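Local structure of putative thiosulfate sulfurtransferase ynjE (Escherichia coli K-12, 3IPP) at residues A[285-290]-A[355-360]; A[204-209]-A[229-234]; A[31-36]-A[118-123]; A[124-129]-A[234-239]. The protein catalyses the transfer of sulfur from thiosulfate to cyanide, giving thiocyanate and sulfite, as a periplasmic monomer built from three rhodanese domains. One frame throughout, in Å; residues are numbered along the deposited sequence.

Overall arrangement
The contacts follow the chain through three rhodanese modules. Interaction 3 closes first, packing the end of helix 29-33 against loop 118-123, which lies between strand 104-106 of the first sheet and strand 126-127 of the second. The chain runs on into interaction 4, where strand 126-127 edges a five-stranded parallel sheet. Interaction 2 belongs to the same sheet and its span, 204-234, falls within that of interaction 4; L234 serves both, with centres about 12 Å apart. Interactions 3 and 4 touch through W35 and L126, centres about 13 Å apart. Interaction 1 comes last, in the third module, about 25 to 28 Å from the others between centres. Loop and sheet edge thus join two modules.

Interaction 1 of 4, residues A[285-290]-A[355-360]; sequences HRQDAS and NIKPEQ
A chi1 of -179° carries CG of Q287 away from its own N, and a bend at chi2 turns the amide back to that of N355, whose CG also lies anti to N. The two amides pair reciprocally, their planes 29° apart. N355 ND2 donates to Q287 OE1 at 2.9 Å. Q287 NE2 returns a bond to a lone pair of N355 OD1 at 3.0 Å. K357 NZ also donates to N355 OD1.

Q360 reaches across in extended form. Its NE2 is shared between Q287 O and N355 O, 2.9 Å from each. Its OE1 receives S290 OG at 2.7 Å and K357 N from the opposite face of the amide. Four bonds thus fix the rotation of this buried group. A leucine here would probably leave S290 OG and the K357 amide without this shared acceptor and Q287 O without its donor. R320 supplies a second partner for S290 OG.

N355, at positive phi, is the C-prime residue of a Schellman motif ending the preceding helix, and a type I turn from K357 to Q360 follows, a helix-to-strand connection within the alpha/beta rhodanese fold.

Interaction 2 of 4, residues A[204-209]-A[229-234]; sequences DTTVIL and VKDVRL
The carboxylate of D231 lies at the edge of the R233 guanidinium, in its plane, and receives T206 from above its own plane. T206 OG1 donates to D231 OD2 at 2.6 Å, 51° out of the carboxylate plane. R233 NH1 reaches the same oxygen, D231 OD2, on its syn lone pair at 2.8 Å. T206 CG2 and I208 CD1 lie obliquely to that guanidinium, and the methyl CG2 of T206 packs on R233 CD at 3.7 Å. With OG1 beside the backbone N (chi1 -64°), T206 turns its hydroxyl to the acid while CG2 remains against the arginine. The other terminal nitrogen, R233 NH2, binds A143 O. A leucine in place of D231 would probably leave T206 OG1 without this acceptor and R233 NH1 without its counter-charge.

Beside this polar group the backbones pair in parallel, V207 N to D231 O, R233 N to V207 O and L209 N to R233 O, all at 2.8 to 2.9 Å. On the other face of the sheet, V207 CG2 rests on V229 CG1 at 4.0 Å and L209 CD1 on V232 CG1.

Strands 206-210 and 232-235 are joined through helix 214-227 in a beta-alpha-beta unit; A221 of that helix packs on L209 and V232, and strand 149-155 flanks 206-210 on its far side.

Interaction 3 of 4, residues A[31-36]-A[118-123]; sequences FYNGWP and QKLPHF
The C-terminal end of helix 29-33, in the first rhodanese module, is met by the loop between strand 104-106 of the first sheet and strand 126-127 of the second. N33 O accepts the backbone N of L120 at 2.6 Å, and N33 CB and CG lie alongside L120 CD2 at 3.9 Å, the two side chains pointing the same way.

F123, three residues further on, brings its ring to the same place. Its CG sits between the backbone N and the carbonyl carbon (chi1 67°), which swings the ring over the backbone of G34: G34 CA stands 3.9 Å from the ring centroid, 20° off the normal, in a CH-pi contact. F123 CD2 lies where a CB on G34 would have to sit, and at these backbone angles a CB would also be pressed against N33 O, which itself calls for glycine. The same ring turns its edge to W35 in a T-shaped pair, planes at 78°; CD1 of F123 comes within 3.7 Å of W35 CD2, over the indole face. W35 NE1 is bound to L126 O.

The result is a helix C-terminal end, left by a glycine of positive phi and covered by an aromatic ring, where the first rhodanese module packs against the chain leading to the second sheet.

Interaction 4 of 4, residues A[124-129]-A[234-239]; sequences EQLVYP and LLDGGW
Strand 126-127 lies tightly against the end of strand 232-235, and three backbone bonds close the short parallel pairing: L234 N to Q125 O, V127 N to L234 O and D236 N to V127 O, all at 2.7 to 2.8 Å. D236 CB also comes close, 3.2 Å from V127 O. Apolar side chains gather around L235. Its CG is anti to N (chi1 -178°), which carries L235 CD1 across to P129 CD at 3.8 Å, the leucine and the proline ring crossing at about a right angle. On this same face V127 CG2 meets L235 CD1 at 4.0 Å.

This is the edge of the five-stranded parallel sheet of the second rhodanese module, with 126-127 outermost and 232-235 next to it; Y128 then sits at the N-cap of helix 129-137, and a type II turn from L235 to G238, closed by G238 N on L235 O, leads to helix 239-244. G237 and G238 both have positive phi, which favours glycine in the turn.

The opposite face is looser. L126 CD2 approaches L234 CB at 4.2 Å, and L126 CB lies equally far from D236 CB. D236 sends OD1 outside the contact, to the backbone N of M341, while M341 also packs on L126 and M377 of helix 370-381 on L234. Toward the partly exposed G237, the turn departs from the strand pair.

Interaction 1 of 4, residues A[285-290]-A[355-360]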
loop_
_atom_site.group_PDB
_atom_site.type_symbol
_atom_site.label_atom_id
_atom_site.label_comp_id
_atom_site.label_asym_id
_atom_site.label_seq_id
_atom_site.Cartn_x
_atom_site.Cartn_y
_atom_site.Cartn_z
ATOM N N HIS A 285 -7.746 -12.206 -20.612
ATOM C CA HIS A 285 -8.338 -13.538 -20.918
ATOM C C HIS A 285 -7.357 -14.711 -20.691
ATOM O O HIS A 285 -7.328 -15.699 -21.435
ATOM C CB HIS A 285 -9.006 -13.545 -22.334
ATOM C CG HIS A 285 -9.903 -12.356 -22.541
ATOM N ND1 HIS A 285 -9.655 -11.370 -23.492
ATOM C CD2 HIS A 285 -10.973 -11.932 -21.827
ATOM C CE1 HIS A 285 -10.557 -10.410 -23.366
ATOM N NE2 HIS A 285 -11.376 -10.737 -22.378
ATOM N N ARG A 286 -6.584 -14.603 -19.636
ATOM C CA ARG A 286 -5.615 -15.643 -19.333
ATOM C C ARG A 286 -5.703 -16.051 -17.866
ATOM O O ARG A 286 -6.044 -15.224 -17.004
ATOM C CB ARG A 286 -4.192 -15.147 -19.677
ATOM C CG ARG A 286 -3.933 -15.051 -21.248
ATOM C CD ARG A 286 -2.678 -14.235 -21.482
ATOM N NE ARG A 286 -1.496 -14.807 -20.821
ATOM C CZ ARG A 286 -0.308 -14.180 -20.719
ATOM N NH1 ARG A 286 -0.153 -12.959 -21.222
ATOM N NH2 ARG A 286 0.740 -14.757 -20.105
ATOM N N GLN A 287 -5.422 -17.320 -17.607
ATOM C CA GLN A 287 -5.298 -17.805 -16.271
ATOM C C GLN A 287 -3.972 -17.365 -15.657
ATOM O O GLN A 287 -3.944 -17.180 -14.456
ATOM C CB GLN A 287 -5.433 -19.349 -16.181
ATOM C CG GLN A 287 -5.319 -19.855 -14.647
ATOM C CD GLN A 287 -6.306 -19.069 -13.673
ATOM O OE1 GLN A 287 -7.496 -18.857 -14.013
ATOM N NE2 GLN A 287 -5.791 -18.617 -12.503
ATOM N N ASP A 288 -2.902 -17.191 -16.457
ATOM C CA ASP A 288 -1.538 -16.950 -15.912
ATOM C C ASP A 288 -1.151 -15.453 -15.943
ATOM O O ASP A 288 0.017 -15.113 -15.828
ATOM C CB ASP A 288 -0.465 -17.726 -16.690
ATOM C CG ASP A 288 -0.382 -17.285 -18.191
ATOM O OD1 ASP A 288 -1.347 -16.755 -18.789
ATOM O OD2 ASP A 288 0.648 -17.492 -18.811
ATOM N N ALA A 289 -2.145 -14.564 -16.061
ATOM C CA ALA A 289 -1.924 -13.159 -16.196
ATOM C C ALA A 289 -3.215 -12.427 -15.886
ATOM O O ALA A 289 -4.321 -12.979 -16.105
ATOM C CB ALA A 289 -1.447 -12.834 -17.595
ATOM N N SER A 290 -3.087 -11.190 -15.387
ATOM C CA SER A 290 -4.259 -10.344 -15.076
ATOM C C SER A 290 -3.924 -8.901 -15.404
ATOM O O SER A 290 -2.831 -8.422 -15.081
ATOM C CB SER A 290 -4.613 -10.379 -13.570
ATOM O OG SER A 290 -5.236 -11.574 -13.208
ATOM N N ASN A 355 -9.855 -13.552 -9.458
ATOM C CA ASN A 355 -8.861 -14.344 -10.200
ATOM C C ASN A 355 -7.547 -13.557 -10.467
ATOM O O ASN A 355 -6.867 -13.750 -11.498
ATOM C CB ASN A 355 -9.471 -14.904 -11.483
ATOM C CG ASN A 355 -8.694 -16.098 -12.054
ATOM O OD1 ASN A 355 -7.822 -16.700 -11.388
ATOM N ND2 ASN A 355 -9.029 -16.469 -13.329
ATOM N N ILE A 356 -7.208 -12.654 -9.548
ATOM C CA ILE A 356 -5.933 -11.948 -9.586
ATOM C C ILE A 356 -5.040 -12.628 -8.544
ATOM O O ILE A 356 -5.381 -12.638 -7.347
ATOM C CB ILE A 356 -6.140 -10.506 -9.213
ATOM C CG1 ILE A 356 -7.142 -9.863 -10.165
ATOM C CG2 ILE A 356 -4.782 -9.726 -9.201
ATOM C CD1 ILE A 356 -7.733 -8.573 -9.630
ATOM N N LYS A 357 -3.920 -13.201 -8.976
ATOM C CA LYS A 357 -3.158 -14.131 -8.124
ATOM C C LYS A 357 -1.635 -13.968 -8.214
ATOM O O LYS A 357 -1.118 -13.550 -9.253
ATOM C CB LYS A 357 -3.565 -15.565 -8.398
ATOM C CG LYS A 357 -5.025 -15.850 -8.038
ATOM C CD LYS A 357 -5.492 -17.151 -8.649
ATOM C CE LYS A 357 -6.805 -17.583 -8.013
ATOM N NZ LYS A 357 -7.458 -18.618 -8.866
ATOM N N PRO A 358 -0.916 -14.251 -7.107
ATOM C CA PRO A 358 0.488 -13.870 -7.160
ATOM C C PRO A 358 1.319 -14.625 -8.226
ATOM O O PRO A 358 2.357 -14.106 -8.649
ATOM C CB PRO A 358 1.010 -14.165 -5.724
ATOM C CG PRO A 358 0.021 -15.267 -5.177
ATOM C CD PRO A 358 -1.314 -14.816 -5.793
ATOM N N GLU A 359 0.899 -15.818 -8.646
ATOM C CA GLU A 359 1.690 -16.569 -9.657
ATOM C C GLU A 359 1.466 -16.015 -11.074
ATOM O O GLU A 359 2.130 -16.450 -11.995
ATOM C CB GLU A 359 1.404 -18.094 -9.724
ATOM C CG GLU A 359 0.638 -18.706 -8.591
ATOM C CD GLU A 359 -0.848 -18.277 -8.532
ATOM O OE1 GLU A 359 -1.692 -18.735 -9.366
ATOM O OE2 GLU A 359 -1.149 -17.523 -7.592
ATOM N N GLN A 360 0.553 -15.074 -11.243
ATOM C CA GLN A 360 0.309 -14.497 -12.557
ATOM C C GLN A 360 1.277 -13.384 -12.881
ATOM O O GLN A 360 1.819 -12.763 -11.958
ATOM C CB GLN A 360 -1.101 -13.913 -12.604
ATOM C CG GLN A 360 -2.176 -14.961 -12.489
ATOM C CD GLN A 360 -3.531 -14.353 -12.253
ATOM O OE1 GLN A 360 -3.644 -13.199 -11.815
ATOM N NE2 GLN A 360 -4.579 -15.102 -12.583
HETATM O O HOH W 1 -3.119 -18.870 -11.539
#

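Interaction 2 of 4, residues A[204-209]-A[229-234]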
loop_
_atom_site.group_PDB
_atom_site.type_symbol
_atom_site.label_atom_id
_atom_site.label_comp_id
_atom_site.label_asym_id
_atom_site.label_seq_id
_atom_site.Cartn_x
_atom_site.Cartn_y
_atom_site.Cartn_z
ATOM N N ASP A 204 22.032 2.892 -5.986
ATOM C CA ASP A 204 22.157 2.305 -4.654
ATOM C C ASP A 204 21.887 3.306 -3.535
ATOM O O ASP A 204 22.284 3.078 -2.407
ATOM C CB ASP A 204 23.526 1.629 -4.454
ATOM C CG ASP A 204 24.676 2.602 -4.627
ATOM O OD1 ASP A 204 24.444 3.743 -5.118
ATOM O OD2 ASP A 204 25.819 2.236 -4.276
ATOM N N THR A 205 21.249 4.424 -3.847
ATOM C CA THR A 205 20.748 5.305 -2.815
ATOM C C THR A 205 19.414 4.727 -2.349
ATOM O O THR A 205 18.551 4.449 -3.188
ATOM C CB THR A 205 20.493 6.689 -3.405
ATOM O OG1 THR A 205 21.680 7.149 -4.079
ATOM C CG2 THR A 205 20.085 7.677 -2.321
ATOM N N THR A 206 19.233 4.495 -1.052
ATOM C CA THR A 206 17.897 4.151 -0.574
ATOM C C THR A 206 17.020 5.398 -0.597
ATOM O O THR A 206 17.401 6.442 -0.079
ATOM C CB THR A 206 17.890 3.549 0.823
ATOM O OG1 THR A 206 18.586 2.298 0.806
ATOM C CG2 THR A 206 16.463 3.325 1.312
ATOM N N VAL A 207 15.856 5.296 -1.228
ATOM C CA VAL A 207 14.931 6.434 -1.342
ATOM C C VAL A 207 13.644 6.137 -0.588
ATOM O O VAL A 207 12.981 5.127 -0.851
ATOM C CB VAL A 207 14.593 6.796 -2.837
ATOM C CG1 VAL A 207 13.532 7.872 -2.905
ATOM C CG2 VAL A 207 15.853 7.232 -3.596
ATOM N N ILE A 208 13.313 7.008 0.354
ATOM C CA ILE A 208 12.100 6.844 1.159
ATOM C C ILE A 208 11.197 7.977 0.800
ATOM O O ILE A 208 11.556 9.128 1.005
ATOM C CB ILE A 208 12.329 6.998 2.672
ATOM C CG1 ILE A 208 13.658 6.403 3.144
ATOM C CG2 ILE A 208 11.106 6.491 3.413
ATOM C CD1 ILE A 208 13.591 4.983 3.436
ATOM N N LEU A 209 10.027 7.651 0.287
ATOM C CA LEU A 209 9.117 8.658 -0.261
ATOM C C LEU A 209 7.879 8.693 0.548
ATOM O O LEU A 209 7.382 7.666 1.020
ATOM C CB LEU A 209 8.716 8.287 -1.713
ATOM C CG LEU A 209 9.803 8.654 -2.750
ATOM C CD1 LEU A 209 9.942 7.609 -3.873
ATOM C CD2 LEU A 209 9.607 10.098 -3.279
ATOM N N VAL A 229 16.514 2.427 -9.308
ATOM C CA VAL A 229 16.742 2.550 -7.840
ATOM C C VAL A 229 16.384 1.249 -7.159
ATOM O O VAL A 229 15.246 0.774 -7.237
ATOM C CB VAL A 229 15.996 3.736 -7.184
ATOM C CG1 VAL A 229 16.527 3.986 -5.751
ATOM C CG2 VAL A 229 16.170 5.022 -8.014
ATOM N N LYS A 230 17.374 0.618 -6.556
ATOM C CA LYS A 230 17.153 -0.699 -5.984
ATOM C C LYS A 230 16.246 -0.666 -4.754
ATOM O O LYS A 230 15.365 -1.493 -4.635
ATOM C CB LYS A 230 18.468 -1.415 -5.633
ATOM C CG LYS A 230 18.254 -2.913 -5.226
ATOM C CD LYS A 230 19.620 -3.600 -4.895
ATOM C CE LYS A 230 19.514 -5.143 -4.723
ATOM N NZ LYS A 230 19.531 -5.909 -6.055
ATOM N N ASP A 231 16.486 0.284 -3.851
ATOM C CA ASP A 231 15.842 0.299 -2.535
ATOM C C ASP A 231 14.965 1.555 -2.456
ATOM O O ASP A 231 15.452 2.661 -2.206
ATOM C CB ASP A 231 16.937 0.305 -1.438
ATOM C CG ASP A 231 16.381 0.059 -0.003
ATOM O OD1 ASP A 231 15.143 -0.110 0.198
ATOM O OD2 ASP A 231 17.223 0.051 0.929
ATOM N N VAL A 232 13.689 1.384 -2.758
ATOM C CA VAL A 232 12.718 2.459 -2.698
ATOM C C VAL A 232 11.651 1.984 -1.735
ATOM O O VAL A 232 11.234 0.836 -1.783
ATOM C CB VAL A 232 12.078 2.751 -4.084
ATOM C CG1 VAL A 232 11.051 3.904 -4.009
ATOM C CG2 VAL A 232 13.154 3.032 -5.131
ATOM N N ARG A 233 11.272 2.873 -0.825
ATOM C CA ARG A 233 10.385 2.586 0.292
ATOM C C ARG A 233 9.330 3.703 0.413
ATOM O O ARG A 233 9.574 4.832 -0.016
ATOM C CB ARG A 233 11.238 2.452 1.573
ATOM C CG ARG A 233 12.066 1.207 1.500
ATOM C CD ARG A 233 13.474 1.275 2.079
ATOM N NE ARG A 233 13.538 0.657 3.373
ATOM C CZ ARG A 233 14.544 -0.047 3.901
ATOM N NH1 ARG A 233 15.666 -0.300 3.257
ATOM N NH2 ARG A 233 14.385 -0.511 5.146
ATOM N N LEU A 234 8.169 3.388 0.980
ATOM C CA LEU A 234 7.135 4.385 1.257
ATOM C C LEU A 234 6.905 4.547 2.777
ATOM O O LEU A 234 6.981 3.562 3.550
ATOM C CB LEU A 234 5.823 3.929 0.654
ATOM C CG LEU A 234 5.669 3.741 -0.856
ATOM C CD1 LEU A 234 4.231 3.353 -1.128
ATOM C CD2 LEU A 234 6.056 5.037 -1.562
HETATM O O HOH W 2 18.939 1.875 -3.952
#

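Interaction 3 of 4, residues A[31-36]-A[118-123]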
loop_
_atom_site.group_PDB
_atom_site.type_symbol
_atom_site.label_atom_id
_atom_site.label_comp_id
_atom_site.label_asym_id
_atom_site.label_seq_id
_atom_site.Cartn_x
_atom_site.Cartn_y
_atom_site.Cartn_z
ATOM N N PHE A 31 3.613 -3.381 12.978
ATOM C CA PHE A 31 4.117 -4.517 13.735
ATOM C C PHE A 31 3.442 -5.831 13.328
ATOM O O PHE A 31 4.105 -6.889 13.259
ATOM C CB PHE A 31 4.002 -4.259 15.246
ATOM C CG PHE A 31 4.588 -2.923 15.671
ATOM C CD1 PHE A 31 5.972 -2.734 15.682
ATOM C CD2 PHE A 31 3.754 -1.863 16.018
ATOM C CE1 PHE A 31 6.547 -1.486 16.055
ATOM C CE2 PHE A 31 4.301 -0.615 16.393
ATOM C CZ PHE A 31 5.717 -0.431 16.415
ATOM N N TYR A 32 2.134 -5.757 13.091
ATOM C CA TYR A 32 1.421 -6.852 12.481
ATOM C C TYR A 32 2.123 -7.314 11.173
ATOM O O TYR A 32 2.237 -8.532 10.922
ATOM C CB TYR A 32 -0.017 -6.440 12.217
ATOM C CG TYR A 32 -0.819 -7.506 11.485
ATOM C CD1 TYR A 32 -1.376 -8.581 12.177
ATOM C CD2 TYR A 32 -1.006 -7.444 10.096
ATOM C CE1 TYR A 32 -2.108 -9.535 11.537
ATOM C CE2 TYR A 32 -1.733 -8.422 9.410
ATOM C CZ TYR A 32 -2.292 -9.459 10.143
ATOM O OH TYR A 32 -3.029 -10.421 9.509
ATOM N N ASN A 33 2.633 -6.343 10.390
ATOM C CA ASN A 33 3.264 -6.597 9.066
ATOM C C ASN A 33 4.605 -7.303 9.110
ATOM O O ASN A 33 4.981 -8.004 8.157
ATOM C CB ASN A 33 3.419 -5.295 8.274
ATOM C CG ASN A 33 2.077 -4.720 7.795
ATOM O OD1 ASN A 33 1.043 -5.413 7.756
ATOM N ND2 ASN A 33 2.087 -3.443 7.455
ATOM N N GLY A 34 5.320 -7.137 10.224
ATOM C CA GLY A 34 6.671 -7.661 10.343
ATOM C C GLY A 34 7.664 -6.801 11.105
ATOM O O GLY A 34 8.682 -7.310 11.530
ATOM N N TRP A 35 7.411 -5.512 11.280
ATOM C CA TRP A 35 8.395 -4.701 12.033
ATOM C C TRP A 35 8.494 -5.156 13.509
ATOM O O TRP A 35 7.463 -5.244 14.200
ATOM C CB TRP A 35 8.057 -3.212 11.985
ATOM C CG TRP A 35 8.208 -2.564 10.640
ATOM C CD1 TRP A 35 7.205 -2.262 9.769
ATOM C CD2 TRP A 35 9.425 -2.089 10.029
ATOM N NE1 TRP A 35 7.709 -1.643 8.646
ATOM C CE2 TRP A 35 9.070 -1.541 8.760
ATOM C CE3 TRP A 35 10.779 -2.076 10.421
ATOM C CZ2 TRP A 35 10.020 -0.966 7.884
ATOM C CZ3 TRP A 35 11.733 -1.509 9.546
ATOM C CH2 TRP A 35 11.347 -0.968 8.286
ATOM N N PRO A 36 9.728 -5.471 13.983
ATOM C CA PRO A 36 9.953 -5.829 15.396
ATOM C C PRO A 36 9.599 -4.678 16.313
ATOM O O PRO A 36 9.690 -3.536 15.923
ATOM C CB PRO A 36 11.467 -6.112 15.457
ATOM C CG PRO A 36 11.843 -6.494 14.037
ATOM C CD PRO A 36 10.967 -5.611 13.184
ATOM N N GLN A 118 4.065 -14.906 10.970
ATOM C CA GLN A 118 3.879 -14.621 9.558
ATOM C C GLN A 118 4.061 -13.131 9.337
ATOM O O GLN A 118 3.614 -12.304 10.153
ATOM C CB GLN A 118 2.470 -14.982 9.131
ATOM C CG GLN A 118 2.061 -16.383 9.502
ATOM C CD GLN A 118 2.862 -17.433 8.749
ATOM O OE1 GLN A 118 3.534 -18.270 9.354
ATOM N NE2 GLN A 118 2.807 -17.376 7.430
ATOM N N LYS A 119 4.715 -12.781 8.237
ATOM C CA LYS A 119 5.032 -11.395 8.019
ATOM C C LYS A 119 4.741 -11.061 6.578
ATOM O O LYS A 119 4.653 -11.966 5.744
ATOM C CB LYS A 119 6.499 -11.075 8.392
ATOM C CG LYS A 119 7.538 -11.802 7.571
ATOM C CD LYS A 119 8.962 -11.524 8.103
ATOM C CE LYS A 119 10.072 -12.133 7.205
ATOM N NZ LYS A 119 10.280 -11.473 5.849
ATOM N N LEU A 120 4.573 -9.762 6.305
ATOM C CA LEU A 120 4.581 -9.222 4.943
ATOM C C LEU A 120 5.939 -9.551 4.393
ATOM O O LEU A 120 6.894 -9.208 5.017
ATOM C CB LEU A 120 4.398 -7.735 5.021
ATOM C CG LEU A 120 3.965 -6.973 3.822
ATOM C CD1 LEU A 120 2.632 -7.545 3.297
ATOM C CD2 LEU A 120 3.789 -5.572 4.365
ATOM N N PRO A 121 6.034 -10.299 3.271
ATOM C CA PRO A 121 7.390 -10.681 2.828
ATOM C C PRO A 121 8.404 -9.520 2.731
ATOM O O PRO A 121 9.568 -9.749 2.971
ATOM C CB PRO A 121 7.148 -11.317 1.452
ATOM C CG PRO A 121 5.733 -11.962 1.598
ATOM C CD PRO A 121 4.968 -10.973 2.485
ATOM N N HIS A 122 7.996 -8.310 2.353
ATOM C CA HIS A 122 8.918 -7.162 2.347
ATOM C C HIS A 122 8.315 -5.981 3.129
ATOM O O HIS A 122 8.123 -4.866 2.611
ATOM C CB HIS A 122 9.354 -6.758 0.936
ATOM C CG HIS A 122 10.128 -7.822 0.226
ATOM N ND1 HIS A 122 11.491 -7.972 0.370
ATOM C CD2 HIS A 122 9.727 -8.809 -0.622
ATOM C CE1 HIS A 122 11.896 -9.009 -0.348
ATOM N NE2 HIS A 122 10.846 -9.539 -0.951
ATOM N N PHE A 123 8.001 -6.247 4.388
ATOM C CA PHE A 123 7.418 -5.244 5.261
ATOM C C PHE A 123 8.374 -4.057 5.351
ATOM O O PHE A 123 7.928 -2.935 5.550
ATOM C CB PHE A 123 7.158 -5.831 6.669
ATOM C CG PHE A 123 8.411 -6.171 7.397
ATOM C CD1 PHE A 123 9.109 -5.180 8.088
ATOM C CD2 PHE A 123 8.921 -7.467 7.348
ATOM C CE1 PHE A 123 10.306 -5.463 8.739
ATOM C CE2 PHE A 123 10.128 -7.792 7.977
ATOM C CZ PHE A 123 10.819 -6.788 8.693
#

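Interaction 4 of 4, residues A[124-129]-A[234-239]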
loop_
_atom_site.group_PDB
_atom_site.type_symbol
_atom_site.label_atom_id
_atom_site.label_comp_id
_atom_site.label_asym_id
_atom_site.label_seq_id
_atom_site.Cartn_x
_atom_site.Cartn_y
_atom_site.Cartn_z
ATOM N N GLU A 124 9.674 -4.288 5.170
ATOM C CA GLU A 124 10.639 -3.192 5.325
ATOM C C GLU A 124 10.507 -2.072 4.310
ATOM O O GLU A 124 11.171 -1.034 4.426
ATOM C CB GLU A 124 12.100 -3.704 5.406
ATOM C CG GLU A 124 12.803 -4.113 4.105
ATOM C CD GLU A 124 12.203 -5.394 3.476
ATOM O OE1 GLU A 124 11.521 -6.179 4.210
ATOM O OE2 GLU A 124 12.389 -5.584 2.227
ATOM N N GLN A 125 9.662 -2.296 3.309
ATOM C CA GLN A 125 9.443 -1.337 2.196
ATOM C C GLN A 125 8.360 -0.329 2.549
ATOM O O GLN A 125 8.248 0.694 1.876
ATOM C CB GLN A 125 9.024 -2.073 0.927
ATOM C CG GLN A 125 10.167 -2.725 0.163
ATOM C CD GLN A 125 9.679 -3.743 -0.843
ATOM O OE1 GLN A 125 8.486 -3.857 -1.080
ATOM N NE2 GLN A 125 10.603 -4.485 -1.451
ATOM N N LEU A 126 7.550 -0.665 3.565
ATOM C CA LEU A 126 6.514 0.182 4.119
ATOM C C LEU A 126 6.957 0.603 5.518
ATOM O O LEU A 126 6.760 -0.159 6.475
ATOM C CB LEU A 126 5.207 -0.577 4.267
ATOM C CG LEU A 126 4.528 -0.909 2.939
ATOM C CD1 LEU A 126 3.332 -1.759 3.197
ATOM C CD2 LEU A 126 4.158 0.385 2.197
ATOM N N VAL A 127 7.599 1.771 5.623
ATOM C CA VAL A 127 8.139 2.219 6.907
ATOM C C VAL A 127 7.043 2.948 7.660
ATOM O O VAL A 127 5.953 3.244 7.101
ATOM C CB VAL A 127 9.421 3.119 6.748
ATOM C CG1 VAL A 127 10.414 2.442 5.808
ATOM C CG2 VAL A 127 9.069 4.549 6.269
ATOM N N TYR A 128 7.337 3.210 8.930
ATOM C CA TYR A 128 6.445 3.936 9.793
ATOM C C TYR A 128 7.229 5.092 10.459
ATOM O O TYR A 128 8.476 5.070 10.519
ATOM C CB TYR A 128 5.779 2.980 10.812
ATOM C CG TYR A 128 6.742 2.239 11.743
ATOM C CD1 TYR A 128 6.946 2.683 13.057
ATOM C CD2 TYR A 128 7.443 1.079 11.311
ATOM C CE1 TYR A 128 7.804 2.005 13.928
ATOM C CE2 TYR A 128 8.299 0.387 12.161
ATOM C CZ TYR A 128 8.470 0.860 13.480
ATOM O OH TYR A 128 9.340 0.216 14.341
ATOM N N PRO A 129 6.508 6.118 10.955
ATOM C CA PRO A 129 7.228 7.353 11.372
ATOM C C PRO A 129 8.400 7.170 12.354
ATOM O O PRO A 129 9.491 7.749 12.164
ATOM C CB PRO A 129 6.120 8.191 11.996
ATOM C CG PRO A 129 4.859 7.741 11.166
ATOM C CD PRO A 129 5.038 6.269 10.995
ATOM N N LEU A 234 8.169 3.388 0.980
ATOM C CA LEU A 234 7.135 4.385 1.257
ATOM C C LEU A 234 6.905 4.547 2.777
ATOM O O LEU A 234 6.981 3.562 3.550
ATOM C CB LEU A 234 5.823 3.929 0.654
ATOM C CG LEU A 234 5.669 3.741 -0.856
ATOM C CD1 LEU A 234 4.231 3.353 -1.128
ATOM C CD2 LEU A 234 6.056 5.037 -1.562
ATOM N N LEU A 235 6.577 5.762 3.206
ATOM C CA LEU A 235 6.001 5.964 4.537
ATOM C C LEU A 235 4.553 5.455 4.494
ATOM O O LEU A 235 3.704 6.022 3.790
ATOM C CB LEU A 235 6.050 7.431 4.935
ATOM C CG LEU A 235 5.527 7.818 6.323
ATOM C CD1 LEU A 235 6.181 6.984 7.464
ATOM C CD2 LEU A 235 5.687 9.319 6.568
ATOM N N ASP A 236 4.290 4.381 5.242
ATOM C CA ASP A 236 2.949 3.728 5.285
ATOM C C ASP A 236 1.937 4.737 5.806
ATOM O O ASP A 236 2.181 5.345 6.845
ATOM C CB ASP A 236 2.974 2.467 6.152
ATOM C CG ASP A 236 1.738 1.573 5.942
ATOM O OD1 ASP A 236 0.852 1.845 5.068
ATOM O OD2 ASP A 236 1.666 0.563 6.660
ATOM N N GLY A 237 0.881 4.999 5.042
ATOM C CA GLY A 237 -0.152 5.984 5.440
ATOM C C GLY A 237 0.180 7.433 5.130
ATOM O O GLY A 237 -0.638 8.343 5.361
ATOM N N GLY A 238 1.377 7.671 4.591
ATOM C CA GLY A 238 1.783 9.034 4.206
ATOM C C GLY A 238 2.135 10.018 5.330
ATOM O O GLY A 238 2.326 9.628 6.493
ATOM N N TRP A 239 2.222 11.295 4.963
ATOM C CA TRP A 239 2.419 12.396 5.883
ATOM C C TRP A 239 1.560 12.387 7.163
ATOM O O TRP A 239 2.074 12.629 8.268
ATOM C CB TRP A 239 2.165 13.701 5.138
ATOM C CG TRP A 239 2.062 14.887 6.048
ATOM C CD1 TRP A 239 0.929 15.583 6.341
ATOM C CD2 TRP A 239 3.133 15.525 6.775
ATOM N NE1 TRP A 239 1.224 16.611 7.192
ATOM C CE2 TRP A 239 2.556 16.597 7.499
ATOM C CE3 TRP A 239 4.511 15.284 6.901
ATOM C CZ2 TRP A 239 3.316 17.460 8.350
ATOM C CZ3 TRP A 239 5.279 16.144 7.742
ATOM C CH2 TRP A 239 4.661 17.204 8.470
#